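PtLCIB4 H88A mutant (Phaeodactylum tricornutum, PDB 5B5Z) probably interconverts carbon dioxide and bicarbonate as a zinc-binding member of the LCIB-like beta-carbonic anhydrases, here as an engineered variant. Local coordinates at residues T56-D61 against P66-F71; Q147-A152 against A197-A202; I244-P249 against F255-R260. All blocks are in the same frame, centred on the assembly; numbering follows the deposited sequence.

Interaction 1: T56-D61 against P66-F71; sequences TSLCSD and PLEQDF. With ZN (zinc ion), chain C.
Thr56 and Glu68 meet at about a right angle. The threonine hydroxyl donates to the carboxylate, with OG1 2.8 Å from Glu68 OE2, and it reaches that oxygen on its anti side, 34° out of the carboxylate plane. A chi1 of 69° turns the hydroxyl to face the helix, while CG2 rests near Glu68 CG. Glu68 runs out from the helix extended beyond CG. Its other oxygen, OE1, forms a salt bridge with Arg65, so each carboxylate oxygen has its own partner and the group's rotation is probably fixed.

Leu58 packs next to this bond. It slides past Glu68 in the opposite direction, placing CD1 3.6 Å from Glu68 CG, so the methyl shields the stem of a buried acid. The same CD1 lies 4.0 Å from Leu67 CD2, and here the two leucine side chains cross nearly at right angles. Together these residues join the first strand of a beta-alpha-beta unit, 52-57, to helix 65-75, which leads on to strand 79-80.

Just after Leu58 the chain reaches the zinc site. Cys59 SG binds the zinc ion at 2.3 Å, alongside His115, Cys139 and a water that sits 1.9 Å from the metal. The backbone N of Asp61 points almost straight at the sulfur, 3.5 Å from Cys59 SG with an N-H...S angle of 173°. Asp61 OD2 accepts a hydrogen bond from the zinc-bound water, its oxygen 2.6 Å away, and also pairs with Arg129, an Asp-Arg arrangement beside the metal that recalls the dyad of other beta-carbonic anhydrases.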
loop_
_atom_site.group_PDB
_atom_site.type_symbol
_atom_site.label_atom_id
_atom_site.label_comp_id
_atom_site.label_asym_id
_atom_site.label_seq_id
_atom_site.Cartn_x
_atom_site.Cartn_y
_atom_site.Cartn_z
ATOM N N THR A 56 6.416 5.141 2.715
ATOM C CA THR A 56 6.834 3.809 3.174
ATOM C C THR A 56 6.926 2.825 2.007
ATOM O O THR A 56 6.220 2.956 1.001
ATOM C CB THR A 56 5.874 3.222 4.226
ATOM O OG1 THR A 56 4.621 2.894 3.614
ATOM C CG2 THR A 56 5.635 4.195 5.396
ATOM N N SER A 57 7.813 1.848 2.161
ATOM C CA SER A 57 7.840 0.675 1.297
ATOM C C SER A 57 7.932 -0.538 2.218
ATOM O O SER A 57 9.023 -0.986 2.609
ATOM C CB SER A 57 9.011 0.726 0.308
ATOM O OG SER A 57 8.918 -0.347 -0.633
ATOM N N LEU A 58 6.762 -1.006 2.612
ATOM C CA LEU A 58 6.617 -2.121 3.543
ATOM C C LEU A 58 5.649 -3.138 2.954
ATOM O O LEU A 58 4.906 -2.820 2.014
ATOM C CB LEU A 58 6.112 -1.622 4.903
ATOM C CG LEU A 58 7.000 -0.568 5.588
ATOM C CD1 LEU A 58 6.288 0.101 6.792
ATOM C CD2 LEU A 58 8.334 -1.182 6.019
ATOM N N CYS A 59 5.637 -4.355 3.495
ATOM C CA CYS A 59 4.775 -5.400 2.933
ATOM C C CYS A 59 3.296 -5.034 3.084
ATOM O O CYS A 59 2.880 -4.366 4.050
ATOM C CB CYS A 59 5.046 -6.768 3.602
ATOM S SG CYS A 59 4.131 -8.135 2.828
ATOM N N SER A 60 2.509 -5.484 2.120
ATOM C CA SER A 60 1.072 -5.258 2.111
ATOM C C SER A 60 0.356 -5.950 3.278
ATOM O O SER A 60 -0.768 -5.601 3.605
ATOM C CB SER A 60 0.530 -5.730 0.771
ATOM O OG SER A 60 1.119 -6.960 0.423
ATOM N N ASP A 61 1.006 -6.948 3.883
ATOM C CA ASP A 61 0.490 -7.640 5.078
ATOM C C ASP A 61 -0.027 -6.668 6.167
ATOM O O ASP A 61 0.634 -5.676 6.479
ATOM C CB ASP A 61 1.623 -8.522 5.624
ATOM C CG ASP A 61 1.154 -9.574 6.617
ATOM O OD1 ASP A 61 0.172 -9.338 7.364
ATOM O OD2 ASP A 61 1.844 -10.629 6.686
ATOM N N PRO A 66 1.327 -1.203 12.080
ATOM C CA PRO A 66 1.702 -0.403 13.262
ATOM C C PRO A 66 2.897 0.530 13.069
ATOM O O PRO A 66 2.921 1.626 13.632
ATOM C CB PRO A 66 2.030 -1.474 14.307
ATOM C CG PRO A 66 1.161 -2.618 13.923
ATOM C CD PRO A 66 1.204 -2.633 12.429
ATOM N N LEU A 67 3.866 0.114 12.265
ATOM C CA LEU A 67 5.035 0.939 11.997
ATOM C C LEU A 67 4.662 2.203 11.213
ATOM O O LEU A 67 5.149 3.295 11.508
ATOM C CB LEU A 67 6.087 0.119 11.237
ATOM C CG LEU A 67 7.412 0.822 10.933
ATOM C CD1 LEU A 67 8.055 1.345 12.189
ATOM C CD2 LEU A 67 8.356 -0.100 10.170
ATOM N N GLU A 68 3.785 2.050 10.230
ATOM C CA GLU A 68 3.288 3.190 9.472
ATOM C C GLU A 68 2.511 4.144 10.363
ATOM O O GLU A 68 2.654 5.363 10.236
ATOM C CB GLU A 68 2.396 2.729 8.317
ATOM C CG GLU A 68 3.114 1.806 7.358
ATOM C CD GLU A 68 2.260 1.439 6.164
ATOM O OE1 GLU A 68 1.025 1.314 6.345
ATOM O OE2 GLU A 68 2.822 1.312 5.048
ATOM N N GLN A 69 1.681 3.585 11.241
ATOM C CA GLN A 69 0.898 4.398 12.167
ATOM C C GLN A 69 1.802 5.166 13.127
ATOM O O GLN A 69 1.562 6.339 13.402
ATOM C CB GLN A 69 -0.087 3.533 12.945
ATOM C CG GLN A 69 -1.238 3.021 12.094
ATOM C CD GLN A 69 -2.127 2.056 12.852
ATOM O OE1 GLN A 69 -1.925 1.814 14.044
ATOM N NE2 GLN A 69 -3.130 1.509 12.168
ATOM N N ASP A 70 2.853 4.518 13.614
ATOM C CA ASP A 70 3.737 5.169 14.583
ATOM C C ASP A 70 4.510 6.348 13.975
ATOM O O ASP A 70 4.632 7.417 14.584
ATOM C CB ASP A 70 4.701 4.147 15.181
ATOM C CG ASP A 70 4.002 3.139 16.077
ATOM O OD1 ASP A 70 2.862 3.402 16.524
ATOM O OD2 ASP A 70 4.596 2.068 16.340
ATOM N N PHE A 71 5.014 6.186 12.756
ATOM C CA PHE A 71 5.637 7.319 12.074
ATOM C C PHE A 71 4.601 8.348 11.620
ATOM O O PHE A 71 4.894 9.535 11.540
ATOM C CB PHE A 71 6.465 6.842 10.869
ATOM C CG PHE A 71 7.878 6.469 11.222
ATOM C CD1 PHE A 71 8.806 7.453 11.546
ATOM C CD2 PHE A 71 8.288 5.148 11.226
ATOM C CE1 PHE A 71 10.108 7.129 11.868
ATOM C CE2 PHE A 71 9.596 4.826 11.554
ATOM C CZ PHE A 71 10.503 5.817 11.882
HETATM ZN ZN ZN C . 4.858 -9.854 4.113
HETATM O O HOH W 1 3.502 -11.071 4.711
#

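Interaction 2: Q147-A152 against A197-A202; sequences QAVTQA and ATLSEA
The methyl CG2 of Thr150 overlaps the start of the Leu199 side chain, coming within 3.5 Å of Leu199 CB, with the two side chains crossing at about a right angle. The same methyl reaches on to the backbone of the next residue and lies 3.9 Å from Ser200 N. Thr150 thus presents its carbon branch to the neighbouring helix and turns its polar branch back on its own: a chi1 of 60° swings OG1 round to hydrogen-bond to the carbonyl O of Ala146 one turn earlier. Ser200 also turns its OG back on its own helix, where the carbonyl oxygens of Ala196 and Ala197 are both within its reach. No hydrogen bond spans the two segments, and what passes between them is apolar contact.

Helix 140-154, which follows directly on the zinc ligand Cys139, and the short helix 196-201 cross almost perpendicularly here, at -90°, with their axes 9.0 Å apart at the closest point. The small side chains of Thr150 and Ser200 sit at the crossing, where their CA atoms come to 5.7 Å and their CB atoms to 4.4 Å.

Leu199 carries the contact inward. With chi1 near -65° and the chain extended beyond it, CD1 is carried towards Val149, 4.3 Å from Val149 CG2 in a looser touch. Around the rest of this buried leucine are Ala146 from the same long helix, Leu192 from helix 183-192, and Val205 and Ser212 from helix 205-228. Tyr153, one turn beyond Thr150, packs against Ala197 and Ser200.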
loop_
_atom_site.group_PDB
_atom_site.type_symbol
_atom_site.label_atom_id
_atom_site.label_comp_id
_atom_site.label_asym_id
_atom_site.label_seq_id
_atom_site.Cartn_x
_atom_site.Cartn_y
_atom_site.Cartn_z
ATOM N N GLN A 147 10.804 -20.704 -0.915
ATOM C CA GLN A 147 10.562 -22.113 -1.221
ATOM C C GLN A 147 10.767 -22.391 -2.702
ATOM O O GLN A 147 11.475 -23.326 -3.073
ATOM C CB GLN A 147 9.151 -22.527 -0.786
ATOM C CG GLN A 147 9.024 -22.729 0.714
ATOM C CD GLN A 147 7.585 -22.755 1.206
ATOM O OE1 GLN A 147 6.660 -22.345 0.499
ATOM N NE2 GLN A 147 7.390 -23.245 2.432
ATOM N N ALA A 148 10.169 -21.560 -3.552
ATOM C CA ALA A 148 10.290 -21.724 -4.994
ATOM C C ALA A 148 11.729 -21.607 -5.509
ATOM O O ALA A 148 12.167 -22.419 -6.337
ATOM C CB ALA A 148 9.398 -20.716 -5.697
ATOM N N VAL A 149 12.485 -20.618 -5.035
ATOM C CA VAL A 149 13.827 -20.429 -5.588
ATOM C C VAL A 149 14.828 -21.434 -5.010
ATOM O O VAL A 149 15.788 -21.797 -5.688
ATOM C CB VAL A 149 14.383 -18.988 -5.382
ATOM C CG1 VAL A 149 13.480 -17.956 -6.047
ATOM C CG2 VAL A 149 14.604 -18.680 -3.916
ATOM N N THR A 150 14.616 -21.895 -3.782
ATOM C CA THR A 150 15.565 -22.851 -3.222
ATOM C C THR A 150 15.288 -24.243 -3.762
ATOM O O THR A 150 16.215 -25.032 -3.941
ATOM C CB THR A 150 15.560 -22.891 -1.674
ATOM O OG1 THR A 150 14.268 -23.267 -1.176
ATOM C CG2 THR A 150 15.951 -21.529 -1.114
ATOM N N GLN A 151 14.026 -24.553 -4.028
ATOM C CA GLN A 151 13.720 -25.850 -4.633
ATOM C C GLN A 151 14.296 -25.930 -6.043
ATOM O O GLN A 151 14.868 -26.956 -6.436
ATOM C CB GLN A 151 12.217 -26.097 -4.640
ATOM C CG GLN A 151 11.692 -26.465 -3.274
ATOM C CD GLN A 151 10.199 -26.676 -3.256
ATOM O OE1 GLN A 151 9.537 -26.580 -4.288
ATOM N NE2 GLN A 151 9.656 -26.964 -2.077
ATOM N N ALA A 152 14.166 -24.845 -6.793
ATOM C CA ALA A 152 14.740 -24.765 -8.129
ATOM C C ALA A 152 16.265 -24.840 -8.079
ATOM O O ALA A 152 16.894 -25.470 -8.931
ATOM C CB ALA A 152 14.297 -23.493 -8.816
ATOM N N ALA A 197 21.285 -19.881 -3.002
ATOM C CA ALA A 197 22.319 -20.650 -2.303
ATOM C C ALA A 197 22.342 -20.301 -0.816
ATOM O O ALA A 197 22.335 -21.190 0.037
ATOM C CB ALA A 197 23.690 -20.401 -2.933
ATOM N N THR A 198 22.342 -19.002 -0.515
ATOM C CA THR A 198 22.351 -18.528 0.867
ATOM C C THR A 198 21.197 -19.119 1.664
ATOM O O THR A 198 21.365 -19.577 2.796
ATOM C CB THR A 198 22.258 -16.991 0.939
ATOM O OG1 THR A 198 23.349 -16.406 0.216
ATOM C CG2 THR A 198 22.274 -16.516 2.389
ATOM N N LEU A 199 20.015 -19.095 1.062
ATOM C CA LEU A 199 18.814 -19.567 1.728
ATOM C C LEU A 199 18.809 -21.080 1.927
ATOM O O LEU A 199 18.372 -21.577 2.964
ATOM C CB LEU A 199 17.583 -19.142 0.935
ATOM C CG LEU A 199 17.347 -17.637 0.850
ATOM C CD1 LEU A 199 16.187 -17.363 -0.094
ATOM C CD2 LEU A 199 17.101 -17.026 2.231
ATOM N N SER A 200 19.303 -21.814 0.938
ATOM C CA SER A 200 19.324 -23.262 1.060
ATOM C C SER A 200 20.371 -23.720 2.085
ATOM O O SER A 200 20.174 -24.731 2.748
ATOM C CB SER A 200 19.568 -23.915 -0.296
ATOM O OG SER A 200 20.612 -23.267 -0.991
ATOM N N GLU A 201 21.445 -22.949 2.248
ATOM C CA GLU A 201 22.516 -23.306 3.184
ATOM C C GLU A 201 22.248 -22.833 4.616
ATOM O O GLU A 201 22.933 -23.240 5.554
ATOM C CB GLU A 201 23.847 -22.731 2.698
ATOM C CG GLU A 201 24.352 -23.391 1.421
ATOM C CD GLU A 201 25.494 -22.632 0.781
ATOM O OE1 GLU A 201 25.985 -21.664 1.403
ATOM O OE2 GLU A 201 25.890 -22.990 -0.350
ATOM N N ALA A 202 21.241 -21.984 4.784
ATOM C CA ALA A 202 20.987 -21.349 6.075
ATOM C C ALA A 202 20.654 -22.331 7.190
ATOM O O ALA A 202 19.915 -23.288 6.984
ATOM C CB ALA A 202 19.861 -20.334 5.932
#

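Interaction 3: I244-P249 against F255-R260; sequences IQINTP and FFVVRR
Phe256 stands beside Gln245 on the neighbouring strand and leans its ring back over that strand's backbone. Its CB passes the carbonyl of Ile244, 4.2 Å from Ile244 O. From there CG points anti to the backbone N (chi1 -165°), carrying the ring across so that one face lies over Ile244 O, the oxygen 3.7 Å from the ring plane and offset toward the rim. CD2 reaches Gln245 CA obliquely at 3.8 Å, CE2 comes near Gln245 N, and CZ, at the tip, is 4.0 Å from Ile244 N. In its own strand Val258 CG2 lies at the ring's edge. Leu67 of helix 65-75 touches this ring and Gln245 alike.

Ile244 O is well occupied. It accepts from Val257 N at 2.8 Å, and Phe256 CA adds a CA-H...O contact at 3.4 Å. Ile244 and Val257 make one hydrogen-bonded pair and Ile246 and Phe255 another, with the non-hydrogen-bonded pair Gln245-Phe256 between them.

The face with Ile244, Ile246, Phe255 and Val257 is apolar: Ile246 CD1 meets Val257 CG2 at 3.8 Å. From the loop after the first strand, Thr248 CG2 touches the edge of the Phe255 ring. Helix 16-24 packs on Ile246 and Phe255, and Val211 of helix 205-228 on Ile244. At the far end Ile244 CD1 lies over one face of the Arg259 guanidinium, where the strand turns a corner.

Asn247 works as a second-shell residue, since its OD1 bonds to ND1 of the zinc ligand His115 while its ND2 is held by Asp254. The whole is an antiparallel beta hairpin of strands 238-247 and 255-264, with a classic beta bulge at Arg259 and Arg260.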
loop_
_atom_site.group_PDB
_atom_site.type_symbol
_atom_site.label_atom_id
_atom_site.label_comp_id
_atom_site.label_asym_id
_atom_site.label_seq_id
_atom_site.Cartn_x
_atom_site.Cartn_y
_atom_site.Cartn_z
ATOM N N ILE A 244 14.768 -4.193 8.902
ATOM C CA ILE A 244 13.945 -5.382 9.073
ATOM C C ILE A 244 12.927 -5.166 10.175
ATOM O O ILE A 244 13.277 -4.908 11.322
ATOM C CB ILE A 244 14.808 -6.629 9.419
ATOM C CG1 ILE A 244 15.857 -6.840 8.319
ATOM C CG2 ILE A 244 13.896 -7.847 9.619
ATOM C CD1 ILE A 244 16.907 -7.841 8.674
ATOM N N GLN A 245 11.654 -5.249 9.796
ATOM C CA GLN A 245 10.542 -5.109 10.696
ATOM C C GLN A 245 10.262 -6.459 11.365
ATOM O O GLN A 245 10.113 -7.477 10.682
ATOM C CB GLN A 245 9.346 -4.588 9.885
ATOM C CG GLN A 245 8.055 -4.440 10.593
ATOM C CD GLN A 245 7.025 -3.785 9.689
ATOM O OE1 GLN A 245 7.139 -3.821 8.442
ATOM N NE2 GLN A 245 6.020 -3.183 10.300
ATOM N N ILE A 246 10.207 -6.479 12.691
ATOM C CA ILE A 246 9.964 -7.729 13.405
ATOM C C ILE A 246 8.592 -7.693 14.070
ATOM O O ILE A 246 8.340 -6.892 14.963
ATOM C CB ILE A 246 11.070 -8.003 14.442
ATOM C CG1 ILE A 246 12.417 -8.125 13.723
ATOM C CG2 ILE A 246 10.758 -9.267 15.241
ATOM C CD1 ILE A 246 13.606 -8.337 14.674
ATOM N N ASN A 247 7.693 -8.539 13.584
ATOM C CA ASN A 247 6.318 -8.551 14.060
ATOM C C ASN A 247 6.141 -9.581 15.169
ATOM O O ASN A 247 6.328 -10.779 14.958
ATOM C CB ASN A 247 5.367 -8.831 12.899
ATOM C CG ASN A 247 5.540 -7.839 11.772
ATOM O OD1 ASN A 247 5.816 -8.211 10.636
ATOM N ND2 ASN A 247 5.434 -6.575 12.096
ATOM N N THR A 248 5.759 -9.099 16.344
ATOM C CA THR A 248 5.701 -9.924 17.545
ATOM C C THR A 248 4.251 -10.150 17.982
ATOM O O THR A 248 3.349 -9.493 17.469
ATOM C CB THR A 248 6.475 -9.246 18.673
ATOM O OG1 THR A 248 5.880 -7.971 18.921
ATOM C CG2 THR A 248 7.954 -9.064 18.281
ATOM N N PRO A 249 4.015 -11.081 18.929
ATOM C CA PRO A 249 2.649 -11.257 19.441
ATOM C C PRO A 249 2.022 -9.956 19.971
ATOM O O PRO A 249 2.731 -8.998 20.290
ATOM C CB PRO A 249 2.834 -12.282 20.565
ATOM C CG PRO A 249 4.006 -13.097 20.117
ATOM C CD PRO A 249 4.940 -12.092 19.479
ATOM N N PHE A 255 9.388 -4.682 16.746
ATOM C CA PHE A 255 10.758 -4.203 16.715
ATOM C C PHE A 255 11.183 -3.870 15.291
ATOM O O PHE A 255 10.535 -4.269 14.315
ATOM C CB PHE A 255 11.723 -5.241 17.314
ATOM C CG PHE A 255 11.618 -5.371 18.810
ATOM C CD1 PHE A 255 10.543 -6.030 19.386
ATOM C CD2 PHE A 255 12.584 -4.812 19.634
ATOM C CE1 PHE A 255 10.434 -6.140 20.778
ATOM C CE2 PHE A 255 12.489 -4.920 21.023
ATOM C CZ PHE A 255 11.409 -5.582 21.589
ATOM N N PHE A 256 12.278 -3.136 15.190
ATOM C CA PHE A 256 12.866 -2.812 13.904
ATOM C C PHE A 256 14.378 -2.851 14.021
ATOM O O PHE A 256 14.950 -2.331 14.981
ATOM C CB PHE A 256 12.382 -1.425 13.431
ATOM C CG PHE A 256 12.642 -1.143 11.960
ATOM C CD1 PHE A 256 13.834 -0.547 11.537
ATOM C CD2 PHE A 256 11.676 -1.461 11.000
ATOM C CE1 PHE A 256 14.066 -0.281 10.183
ATOM C CE2 PHE A 256 11.895 -1.185 9.648
ATOM C CZ PHE A 256 13.092 -0.603 9.238
ATOM N N VAL A 257 15.012 -3.490 13.045
ATOM C CA VAL A 257 16.458 -3.534 12.943
ATOM C C VAL A 257 16.921 -2.541 11.896
ATOM O O VAL A 257 16.731 -2.776 10.712
ATOM C CB VAL A 257 16.937 -4.942 12.538
ATOM C CG1 VAL A 257 18.483 -5.048 12.611
ATOM C CG2 VAL A 257 16.246 -5.998 13.384
ATOM N N VAL A 258 17.532 -1.442 12.317
ATOM C CA VAL A 258 18.011 -0.434 11.373
ATOM C C VAL A 258 19.288 -0.862 10.666
ATOM O O VAL A 258 20.309 -1.113 11.308
ATOM C CB VAL A 258 18.285 0.914 12.063
ATOM C CG1 VAL A 258 18.729 1.936 11.044
ATOM C CG2 VAL A 258 17.049 1.394 12.759
ATOM N N ARG A 259 19.231 -0.924 9.343
ATOM C CA ARG A 259 20.392 -1.270 8.542
ATOM C C ARG A 259 20.933 -0.058 7.766
ATOM O O ARG A 259 22.121 0.012 7.443
ATOM C CB ARG A 259 20.022 -2.399 7.582
ATOM C CG ARG A 259 19.822 -3.741 8.234
ATOM C CD ARG A 259 21.164 -4.350 8.618
ATOM N NE ARG A 259 21.202 -5.775 8.298
ATOM C CZ ARG A 259 21.083 -6.735 9.208
ATOM N NH1 ARG A 259 20.919 -6.418 10.480
ATOM N NH2 ARG A 259 21.115 -8.000 8.839
ATOM N N ARG A 260 20.047 0.899 7.477
ATOM C CA ARG A 260 20.378 2.119 6.748
ATOM C C ARG A 260 19.657 3.295 7.399
ATOM O O ARG A 260 18.459 3.213 7.692
ATOM C CB ARG A 260 19.970 2.030 5.271
#

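Along the chain the three contacts come in series, interaction 1 first and interaction 3 last. Interactions 1 and 3 are neighbours, their centres about 11 Å apart, and both reach the same mixed sheet: Leu67 packs its CB 3.4 Å from Gln245 NE2, and Leu58 also touches Gln245. Helix 65-75 thus lies against both the strand leading to the zinc and the hairpin, which reaches the metal site through Asn247 and His115. Interaction 2 stands apart in a helical region, its centre about 28 Å from interaction 1 and 23 Å from interaction 3. The first turns of helix 205-228 pack on both Leu199 and Ile244, and so link interactions 2 and 3 although they do not touch.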